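Local coordinates for protein restriction endonuclease S subunits (Thermoanaerobacter tengcongensis, PDB 3OKG) that probably recognises the DNA target sequence as the specificity subunit of a type I restriction-modification methyltransferase, which is built from M and S polypeptides, at residues L327-H332 and Y374-Q379; R196-A201 and E393-R398; P258-K263 and L269-R274. All blocks are in the same frame, centred on the assembly; numbering follows the deposited sequence.

Interaction 1. Residues L327-H332 and Y374-Q379; sequences LLYYLH and YLDQIQ
Y329 reaches from helix 324-333 to helix 365-388 and meets L375, D376 and Q379 with a single side chain. The axes of the two short segments pass 12.1 Å apart at 56°, and the nearest CA pair, Y329 and L375, is 8.5 Å apart. The packed part is the ring face. L375 CD1 lies 3.8 Å from the Y329 ring centroid, 15° off the normal, a CH-pi contact displaced toward the rim, while L375 CB meets Y329 CZ at 3.5 Å. With CG anti to its carbonyl carbon (chi1 -66°), L375 runs back along the ring, opposite in direction to the tyrosine. At the ring's edge Y329 OH donates a hydrogen bond to D376 OD1 at 2.6 Å, taken by the anti lone pair and almost in the ring plane, which ties down the phenol end. The looser side is Q379, an exposed residue whose NE2 stands 3.4 Å from Y329 OH at an angle too poor for a hydrogen bond. Behind the contact, I378 and Q379 also touch M209 of helix 174-216. Y329 thus provides one of the contacts by which the globular target recognition domain meets the helical spacer, the two-part organisation known from type I S subunits.

Interaction 2. Residues R196-A201 and E393-R398; sequences RLRAEA and EAELKR
This is a surface contact between two charged side chains, R198 and E395, bridging helix 174-216 and helix 392-407 near the middle of the elongated chain. Its evidence is slight: just 40 Å² is buried, and R198 NH2 stands 3.9 Å from E395 OE1, a long salt bridge without a hydrogen bond. The two side chains come from opposite directions, and the guanidinium and carboxylate planes lie 63° apart, so the groups do not form a flat, two-pronged pair. R198 turns toward E395 by bends at chi2 and chi3 (38° for the latter), whereas the glutamate is extended beyond CG. Both segments belong to predicted coiled-coil regions, the long helices that separate the two recognition domains in S subunits. At this point helix 365-388 has ended and helix 392-407 is beginning; R198 also touches L385, A388 and Q389 there. The two oxygens of E395 face different arginines of helix 174-216: OE2 makes the stronger pairing, a salt bridge with R195 NE, and OE1 is only loosely paired with R198, a setting that would probably stabilise the negative charge. On the far side of helix 392-407, K397 NZ pairs with E393 OE2 at 2.9 Å, one turn apart along the helix.

Interaction 3. Residues P258-K263 and L269-R274; sequences PFFQGK and LHPTPR
The connection between the adjacent strands 257-260 and 276-277 folds back onto the first of them here: strand 257-260 contributes P258 and F260, and the irregular 269-274 segment that leads into strand 276-277 contributes P271 and P273. F260 carries the contact. P271 CB sits over the centre of its ring, 3.7 Å from the centroid and 13° off the normal, a proline CH-pi contact in which the two side chains cross at about a right angle. The ring is turned to the loop by a first torsion of -49°, with CG anti to the carbonyl carbon. Its rim is lined by backbone: F260 CE1 lies 3.6 Å from T272 O and 3.9 Å from P273 CA, both near the ring plane. Nearer the start of the strand segment, P258 and P273 lie side by side and point the same way, CB to CB at 3.8 Å. Replacing F260 with an alanine would probably leave P271 without the aromatic face it rests on and open a gap between strand and loop. No direct hydrogen bond joins the segments; a water donates to F259 O at 2.8 Å and accepts from R274 N at 3.0 Å. F259 itself faces away and meets Y250, while the backbone of F260 pairs with C308. The connection thus packs its prolines on an interior strand of a mixed beta-sheet, within the second target recognition domain.

Interaction 3 is a buried contact within the second recognition domain, interaction 1 a partly buried seam between that domain and the helical spacer, and interaction 2 a surface contact on the spacer itself. Chemistry follows place: proline-aromatic packing with one water in 258-263/269-274, an aromatic face combined with a phenol-carboxylate hydrogen bond in 327-332/374-379, and a long ion pair in 196-201/393-398. Interactions 1 and 2 both involve helix 174-216, as neighbour in the first and segment in the second, and use successive helices, 365-388 and 392-407; their centres are about 27 Å apart. Interaction 3 lies about 22 Å from interaction 1 and about 36 Å from interaction 2, centre to centre.

Interaction 1. Residues L327-H332 and Y374-Q379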
loop_
_atom_site.group_PDB
_atom_site.type_symbol
_atom_site.label_atom_id
_atom_site.label_comp_id
_atom_site.label_asym_id
_atom_site.label_seq_id
_atom_site.Cartn_x
_atom_site.Cartn_y
_atom_site.Cartn_z
ATOM N N LEU A 327 18.581 -1.810 -26.312
ATOM C CA LEU A 327 17.381 -1.596 -27.115
ATOM C C LEU A 327 16.142 -1.393 -26.239
ATOM O O LEU A 327 15.363 -0.464 -26.442
ATOM C CB LEU A 327 17.145 -2.804 -28.032
ATOM C CG LEU A 327 15.887 -2.737 -28.902
ATOM C CD1 LEU A 327 15.871 -1.443 -29.712
ATOM C CD2 LEU A 327 15.804 -3.951 -29.822
ATOM N N LEU A 328 15.965 -2.276 -25.259
ATOM C CA LEU A 328 14.806 -2.208 -24.378
ATOM C C LEU A 328 14.722 -0.886 -23.614
ATOM O O LEU A 328 13.655 -0.267 -23.542
ATOM C CB LEU A 328 14.832 -3.374 -23.382
ATOM C CG LEU A 328 13.490 -3.671 -22.717
ATOM C CD1 LEU A 328 12.458 -3.938 -23.785
ATOM C CD2 LEU A 328 13.593 -4.884 -21.765
ATOM N N TYR A 329 15.821 -0.469 -23.001
ATOM C CA TYR A 329 15.823 0.819 -22.307
ATOM C C TYR A 329 15.481 1.968 -23.245
ATOM O O TYR A 329 14.770 2.902 -22.874
ATOM C CB TYR A 329 17.173 1.095 -21.672
ATOM C CG TYR A 329 17.282 0.542 -20.273
ATOM C CD1 TYR A 329 18.209 -0.447 -19.973
ATOM C CD2 TYR A 329 16.440 1.000 -19.259
ATOM C CE1 TYR A 329 18.316 -0.969 -18.687
ATOM C CE2 TYR A 329 16.528 0.478 -17.968
ATOM C CZ TYR A 329 17.460 -0.505 -17.701
ATOM O OH TYR A 329 17.558 -1.020 -16.435
ATOM N N TYR A 330 16.006 1.904 -24.466
ATOM C CA TYR A 330 15.781 2.996 -25.427
ATOM C C TYR A 330 14.309 3.073 -25.802
ATOM O O TYR A 330 13.715 4.144 -25.770
ATOM C CB TYR A 330 16.617 2.766 -26.680
ATOM C CG TYR A 330 16.646 3.958 -27.623
ATOM C CD1 TYR A 330 17.087 5.192 -27.193
ATOM C CD2 TYR A 330 16.246 3.824 -28.955
ATOM C CE1 TYR A 330 17.124 6.285 -28.058
ATOM C CE2 TYR A 330 16.278 4.902 -29.821
ATOM C CZ TYR A 330 16.720 6.116 -29.378
ATOM O OH TYR A 330 16.765 7.198 -30.223
ATOM N N LEU A 331 13.719 1.926 -26.126
ATOM C CA LEU A 331 12.308 1.865 -26.497
ATOM C C LEU A 331 11.397 2.332 -25.369
ATOM O O LEU A 331 10.381 2.982 -25.611
ATOM C CB LEU A 331 11.907 0.447 -26.913
ATOM C CG LEU A 331 12.537 -0.125 -28.186
ATOM C CD1 LEU A 331 12.137 -1.588 -28.328
ATOM C CD2 LEU A 331 12.173 0.667 -29.448
ATOM N N HIS A 332 11.769 2.006 -24.140
ATOM C CA HIS A 332 11.000 2.433 -22.976
ATOM C C HIS A 332 11.082 3.945 -22.847
ATOM O O HIS A 332 10.056 4.604 -22.737
ATOM C CB HIS A 332 11.486 1.737 -21.700
ATOM C CG HIS A 332 10.557 1.893 -20.534
ATOM N ND1 HIS A 332 10.919 2.542 -19.371
ATOM C CD2 HIS A 332 9.273 1.494 -20.357
ATOM C CE1 HIS A 332 9.902 2.528 -18.526
ATOM N NE2 HIS A 332 8.891 1.899 -19.099
ATOM N N TYR A 374 24.478 0.007 -14.903
ATOM C CA TYR A 374 24.141 1.178 -14.102
ATOM C C TYR A 374 22.635 1.448 -14.055
ATOM O O TYR A 374 22.078 1.659 -12.984
ATOM C CB TYR A 374 24.896 2.409 -14.595
ATOM C CG TYR A 374 24.404 3.695 -13.989
ATOM C CD1 TYR A 374 24.658 3.996 -12.646
ATOM C CD2 TYR A 374 23.697 4.614 -14.747
ATOM C CE1 TYR A 374 24.208 5.180 -12.070
ATOM C CE2 TYR A 374 23.248 5.819 -14.183
ATOM C CZ TYR A 374 23.508 6.091 -12.846
ATOM O OH TYR A 374 23.065 7.269 -12.277
ATOM N N LEU A 375 21.983 1.463 -15.215
ATOM C CA LEU A 375 20.535 1.669 -15.292
ATOM C C LEU A 375 19.758 0.574 -14.561
ATOM O O LEU A 375 18.719 0.841 -13.971
ATOM C CB LEU A 375 20.070 1.697 -16.765
ATOM C CG LEU A 375 20.570 2.881 -17.618
ATOM C CD1 LEU A 375 20.022 2.719 -19.063
ATOM C CD2 LEU A 375 20.153 4.215 -17.023
ATOM N N ASP A 376 20.232 -0.662 -14.663
ATOM C CA ASP A 376 19.571 -1.776 -13.998
ATOM C C ASP A 376 19.526 -1.534 -12.493
ATOM O O ASP A 376 18.520 -1.840 -11.850
ATOM C CB ASP A 376 20.314 -3.086 -14.262
ATOM C CG ASP A 376 19.989 -3.680 -15.618
ATOM O OD1 ASP A 376 19.051 -3.195 -16.294
ATOM O OD2 ASP A 376 20.680 -4.646 -15.992
ATOM N N GLN A 377 20.620 -1.014 -11.938
ATOM C CA GLN A 377 20.657 -0.743 -10.490
ATOM C C GLN A 377 19.559 0.262 -10.102
ATOM O O GLN A 377 18.803 0.045 -9.171
ATOM C CB GLN A 377 22.054 -0.252 -10.077
ATOM C CG GLN A 377 22.155 0.306 -8.673
ATOM C CD GLN A 377 22.803 -0.662 -7.683
ATOM O OE1 GLN A 377 22.810 -1.884 -7.886
ATOM N NE2 GLN A 377 23.355 -0.112 -6.603
ATOM N N ILE A 378 19.460 1.366 -10.836
ATOM C CA ILE A 378 18.430 2.364 -10.571
ATOM C C ILE A 378 17.019 1.810 -10.784
ATOM O O ILE A 378 16.099 2.052 -9.988
ATOM C CB ILE A 378 18.594 3.588 -11.493
ATOM C CG1 ILE A 378 20.008 4.166 -11.390
ATOM C CG2 ILE A 378 17.538 4.621 -11.181
ATOM C CD1 ILE A 378 20.283 5.281 -12.446
ATOM N N GLN A 379 16.832 1.084 -11.876
ATOM C CA GLN A 379 15.512 0.532 -12.185
ATOM C C GLN A 379 15.049 -0.396 -11.067
ATOM O O GLN A 379 13.879 -0.392 -10.686
ATOM C CB GLN A 379 15.543 -0.203 -13.532
ATOM C CG GLN A 379 14.352 -1.096 -13.834
ATOM C CD GLN A 379 14.620 -1.999 -15.047
ATOM O OE1 GLN A 379 15.195 -3.087 -14.924
ATOM N NE2 GLN A 379 14.222 -1.536 -16.222
#

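Interaction 2. Residues R196-A201 and E393-R398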
loop_
_atom_site.group_PDB
_atom_site.type_symbol
_atom_site.label_atom_id
_atom_site.label_comp_id
_atom_site.label_asym_id
_atom_site.label_seq_id
_atom_site.Cartn_x
_atom_site.Cartn_y
_atom_site.Cartn_z
ATOM N N ARG A 196 7.671 8.971 5.227
ATOM C CA ARG A 196 7.969 10.241 4.559
ATOM C C ARG A 196 9.289 10.166 3.825
ATOM O O ARG A 196 9.418 10.622 2.688
ATOM C CB ARG A 196 8.058 11.390 5.563
ATOM C CG ARG A 196 6.729 11.961 5.976
ATOM C CD ARG A 196 6.826 12.742 7.307
ATOM N NE ARG A 196 5.497 12.704 7.908
ATOM C CZ ARG A 196 5.231 12.774 9.205
ATOM N NH1 ARG A 196 6.211 12.895 10.092
ATOM N NH2 ARG A 196 3.968 12.701 9.606
ATOM N N LEU A 197 10.278 9.588 4.490
ATOM C CA LEU A 197 11.596 9.444 3.897
ATOM C C LEU A 197 11.498 8.622 2.604
ATOM O O LEU A 197 12.094 8.977 1.589
ATOM C CB LEU A 197 12.513 8.732 4.890
ATOM C CG LEU A 197 13.982 8.731 4.480
ATOM C CD1 LEU A 197 14.528 10.161 4.369
ATOM C CD2 LEU A 197 14.775 7.884 5.492
ATOM N N ARG A 198 10.764 7.515 2.676
ATOM C CA ARG A 198 10.580 6.634 1.532
ATOM C C ARG A 198 9.970 7.413 0.380
ATOM O O ARG A 198 10.465 7.368 -0.745
ATOM C CB ARG A 198 9.685 5.451 1.904
ATOM C CG ARG A 198 9.628 4.360 0.846
ATOM C CD ARG A 198 9.691 2.978 1.475
ATOM N NE ARG A 198 8.943 2.912 2.729
ATOM C CZ ARG A 198 9.329 2.216 3.792
ATOM N NH1 ARG A 198 10.458 1.520 3.759
ATOM N NH2 ARG A 198 8.586 2.213 4.890
ATOM N N ALA A 199 8.911 8.157 0.679
ATOM C CA ALA A 199 8.260 9.000 -0.316
ATOM C C ALA A 199 9.262 9.936 -0.991
ATOM O O ALA A 199 9.215 10.130 -2.206
ATOM C CB ALA A 199 7.133 9.799 0.321
ATOM N N GLU A 200 10.163 10.515 -0.203
ATOM C CA GLU A 200 11.154 11.426 -0.743
ATOM C C GLU A 200 12.114 10.655 -1.641
ATOM O O GLU A 200 12.476 11.146 -2.718
ATOM C CB GLU A 200 11.917 12.150 0.369
ATOM C CG GLU A 200 11.084 13.183 1.091
ATOM C CD GLU A 200 11.751 13.694 2.356
ATOM O OE1 GLU A 200 12.893 13.271 2.641
ATOM O OE2 GLU A 200 11.128 14.516 3.066
ATOM N N ALA A 201 12.510 9.452 -1.203
ATOM C CA ALA A 201 13.456 8.633 -1.971
ATOM C C ALA A 201 12.840 8.215 -3.299
ATOM O O ALA A 201 13.489 8.253 -4.353
ATOM C CB ALA A 201 13.878 7.393 -1.175
ATOM N N GLU A 393 -3.390 3.036 5.680
ATOM C CA GLU A 393 -4.194 2.505 6.771
ATOM C C GLU A 393 -3.665 1.157 7.298
ATOM O O GLU A 393 -3.549 0.962 8.520
ATOM C CB GLU A 393 -5.669 2.403 6.380
ATOM C CG GLU A 393 -6.528 1.893 7.547
ATOM C CD GLU A 393 -7.941 1.514 7.127
ATOM O OE1 GLU A 393 -8.203 1.417 5.905
ATOM O OE2 GLU A 393 -8.785 1.306 8.026
ATOM N N ALA A 394 -3.339 0.235 6.387
ATOM C CA ALA A 394 -2.808 -1.076 6.794
ATOM C C ALA A 394 -1.439 -0.995 7.464
ATOM O O ALA A 394 -1.208 -1.576 8.528
ATOM C CB ALA A 394 -2.755 -2.014 5.604
ATOM N N GLU A 395 -0.510 -0.275 6.859
ATOM C CA GLU A 395 0.805 -0.212 7.474
ATOM C C GLU A 395 0.681 0.362 8.888
ATOM O O GLU A 395 1.242 -0.175 9.842
ATOM C CB GLU A 395 1.805 0.605 6.643
ATOM C CG GLU A 395 3.217 0.040 6.713
ATOM C CD GLU A 395 4.328 1.079 6.546
ATOM O OE1 GLU A 395 5.499 0.653 6.581
ATOM O OE2 GLU A 395 4.058 2.301 6.396
ATOM N N LEU A 396 -0.051 1.454 9.038
ATOM C CA LEU A 396 -0.097 2.060 10.330
ATOM C C LEU A 396 -0.788 1.121 11.342
ATOM O O LEU A 396 -0.285 0.956 12.428
ATOM C CB LEU A 396 -0.736 3.457 10.287
ATOM C CG LEU A 396 -0.091 4.497 9.341
ATOM C CD1 LEU A 396 -0.650 5.885 9.649
ATOM C CD2 LEU A 396 1.437 4.501 9.465
ATOM N N LYS A 397 -1.919 0.509 10.991
ATOM C CA LYS A 397 -2.649 -0.258 11.993
ATOM C C LYS A 397 -1.887 -1.518 12.427
ATOM O O LYS A 397 -1.854 -1.867 13.602
ATOM C CB LYS A 397 -4.057 -0.590 11.490
ATOM C CG LYS A 397 -5.070 0.542 11.712
ATOM C CD LYS A 397 -6.411 0.157 11.057
ATOM C CE LYS A 397 -7.530 1.102 11.446
ATOM N NZ LYS A 397 -8.822 0.645 10.880
ATOM N N ARG A 398 -1.277 -2.210 11.477
ATOM C CA ARG A 398 -0.582 -3.458 11.807
ATOM C C ARG A 398 0.802 -3.245 12.450
ATOM O O ARG A 398 1.253 -4.046 13.286
ATOM C CB ARG A 398 -0.473 -4.345 10.569
ATOM C CG ARG A 398 -1.860 -4.760 10.009
ATOM C CD ARG A 398 -2.821 -5.336 11.079
ATOM N NE ARG A 398 -2.194 -6.393 11.868
ATOM C CZ ARG A 398 -2.684 -6.868 13.013
ATOM N NH1 ARG A 398 -3.840 -6.413 13.483
ATOM N NH2 ARG A 398 -2.030 -7.820 13.669
#

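Interaction 3. Residues P258-K263 and L269-R274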
loop_
_atom_site.group_PDB
_atom_site.type_symbol
_atom_site.label_atom_id
_atom_site.label_comp_id
_atom_site.label_asym_id
_atom_site.label_seq_id
_atom_site.Cartn_x
_atom_site.Cartn_y
_atom_site.Cartn_z
ATOM N N PRO A 258 3.180 -20.908 -29.009
ATOM C CA PRO A 258 2.261 -19.945 -28.386
ATOM C C PRO A 258 2.057 -18.768 -29.318
ATOM O O PRO A 258 2.972 -18.408 -30.063
ATOM C CB PRO A 258 3.000 -19.520 -27.110
ATOM C CG PRO A 258 3.927 -20.673 -26.813
ATOM C CD PRO A 258 4.332 -21.232 -28.151
ATOM N N PHE A 259 0.873 -18.173 -29.285
ATOM C CA PHE A 259 0.562 -17.092 -30.207
ATOM C C PHE A 259 0.132 -15.874 -29.423
ATOM O O PHE A 259 -0.727 -15.963 -28.537
ATOM C CB PHE A 259 -0.539 -17.501 -31.199
ATOM C CG PHE A 259 -1.083 -16.352 -32.013
ATOM C CD1 PHE A 259 -0.453 -15.951 -33.179
ATOM C CD2 PHE A 259 -2.226 -15.679 -31.611
ATOM C CE1 PHE A 259 -0.958 -14.890 -33.928
ATOM C CE2 PHE A 259 -2.737 -14.621 -32.341
ATOM C CZ PHE A 259 -2.100 -14.224 -33.511
ATOM N N PHE A 260 0.736 -14.736 -29.744
ATOM C CA PHE A 260 0.378 -13.496 -29.075
ATOM C C PHE A 260 -0.105 -12.465 -30.084
ATOM O O PHE A 260 0.647 -12.018 -30.964
ATOM C CB PHE A 260 1.562 -12.965 -28.245
ATOM C CG PHE A 260 2.187 -14.003 -27.349
ATOM C CD1 PHE A 260 1.484 -14.523 -26.270
ATOM C CD2 PHE A 260 3.476 -14.461 -27.584
ATOM C CE1 PHE A 260 2.055 -15.476 -25.450
ATOM C CE2 PHE A 260 4.063 -15.420 -26.761
ATOM C CZ PHE A 260 3.348 -15.928 -25.691
ATOM N N GLN A 261 -1.372 -12.102 -29.947
ATOM C CA GLN A 261 -2.039 -11.244 -30.905
ATOM C C GLN A 261 -1.528 -9.825 -30.805
ATOM O O GLN A 261 -1.267 -9.176 -31.820
ATOM C CB GLN A 261 -3.554 -11.254 -30.668
ATOM C CG GLN A 261 -4.281 -10.085 -31.305
ATOM C CD GLN A 261 -4.255 -10.156 -32.817
ATOM O OE1 GLN A 261 -4.085 -11.231 -33.393
ATOM N NE2 GLN A 261 -4.415 -9.008 -33.470
ATOM N N GLY A 262 -1.398 -9.338 -29.578
ATOM C CA GLY A 262 -1.138 -7.932 -29.367
ATOM C C GLY A 262 -0.747 -7.573 -27.949
ATOM O O GLY A 262 -0.359 -8.441 -27.159
ATOM N N LYS A 263 -0.823 -6.279 -27.650
ATOM C CA LYS A 263 -0.399 -5.759 -26.351
ATOM C C LYS A 263 -1.109 -6.483 -25.199
ATOM O O LYS A 263 -0.495 -6.792 -24.166
ATOM C CB LYS A 263 -0.637 -4.250 -26.284
ATOM C CG LYS A 263 -0.466 -3.659 -24.891
ATOM C CD LYS A 263 -0.344 -2.145 -24.941
ATOM C CE LYS A 263 -0.563 -1.522 -23.563
ATOM N NZ LYS A 263 0.325 -2.111 -22.520
ATOM N N LEU A 269 7.062 -8.620 -17.897
ATOM C CA LEU A 269 8.259 -8.576 -18.733
ATOM C C LEU A 269 8.119 -9.496 -19.941
ATOM O O LEU A 269 8.570 -9.157 -21.031
ATOM C CB LEU A 269 9.505 -9.002 -17.954
ATOM C CG LEU A 269 9.892 -8.277 -16.669
ATOM C CD1 LEU A 269 11.157 -8.912 -16.111
ATOM C CD2 LEU A 269 10.078 -6.785 -16.904
ATOM N N HIS A 270 7.518 -10.665 -19.730
ATOM C CA HIS A 270 7.360 -11.669 -20.782
ATOM C C HIS A 270 5.885 -12.039 -20.927
ATOM O O HIS A 270 5.119 -11.959 -19.967
ATOM C CB HIS A 270 8.136 -12.936 -20.433
ATOM C CG HIS A 270 9.487 -12.675 -19.848
ATOM N ND1 HIS A 270 10.649 -12.787 -20.581
ATOM C CD2 HIS A 270 9.863 -12.303 -18.602
ATOM C CE1 HIS A 270 11.684 -12.497 -19.811
ATOM N NE2 HIS A 270 11.234 -12.196 -18.606
ATOM N N PRO A 271 5.472 -12.451 -22.129
ATOM C CA PRO A 271 4.070 -12.847 -22.264
ATOM C C PRO A 271 3.963 -14.279 -21.805
ATOM O O PRO A 271 4.879 -15.079 -22.017
ATOM C CB PRO A 271 3.826 -12.782 -23.782
ATOM C CG PRO A 271 5.120 -12.280 -24.383
ATOM C CD PRO A 271 6.191 -12.600 -23.398
ATOM N N THR A 272 2.853 -14.611 -21.166
ATOM C CA THR A 272 2.634 -15.993 -20.809
ATOM C C THR A 272 1.675 -16.637 -21.807
ATOM O O THR A 272 0.635 -16.060 -22.178
ATOM C CB THR A 272 2.175 -16.153 -19.363
ATOM O OG1 THR A 272 1.820 -17.522 -19.134
ATOM C CG2 THR A 272 0.998 -15.234 -19.081
ATOM N N PRO A 273 2.067 -17.815 -22.286
ATOM C CA PRO A 273 1.374 -18.611 -23.304
ATOM C C PRO A 273 -0.042 -18.969 -22.855
ATOM O O PRO A 273 -0.229 -19.475 -21.750
ATOM C CB PRO A 273 2.234 -19.876 -23.408
ATOM C CG PRO A 273 3.558 -19.496 -22.864
ATOM C CD PRO A 273 3.296 -18.468 -21.808
ATOM N N ARG A 274 -1.021 -18.687 -23.706
ATOM C CA ARG A 274 -2.419 -18.961 -23.406
ATOM C C ARG A 274 -3.020 -19.813 -24.508
ATOM O O ARG A 274 -3.779 -20.744 -24.245
ATOM C CB ARG A 274 -3.197 -17.652 -23.309
ATOM C CG ARG A 274 -2.707 -16.712 -22.222
ATOM C CD ARG A 274 -3.752 -16.547 -21.150
ATOM N NE ARG A 274 -3.489 -15.392 -20.297
ATOM C CZ ARG A 274 -2.619 -15.395 -19.291
ATOM N NH1 ARG A 274 -1.927 -16.493 -19.025
ATOM N NH2 ARG A 274 -2.438 -14.303 -18.555
HETATM O O HOH W 1 -1.334 -16.706 -25.915
#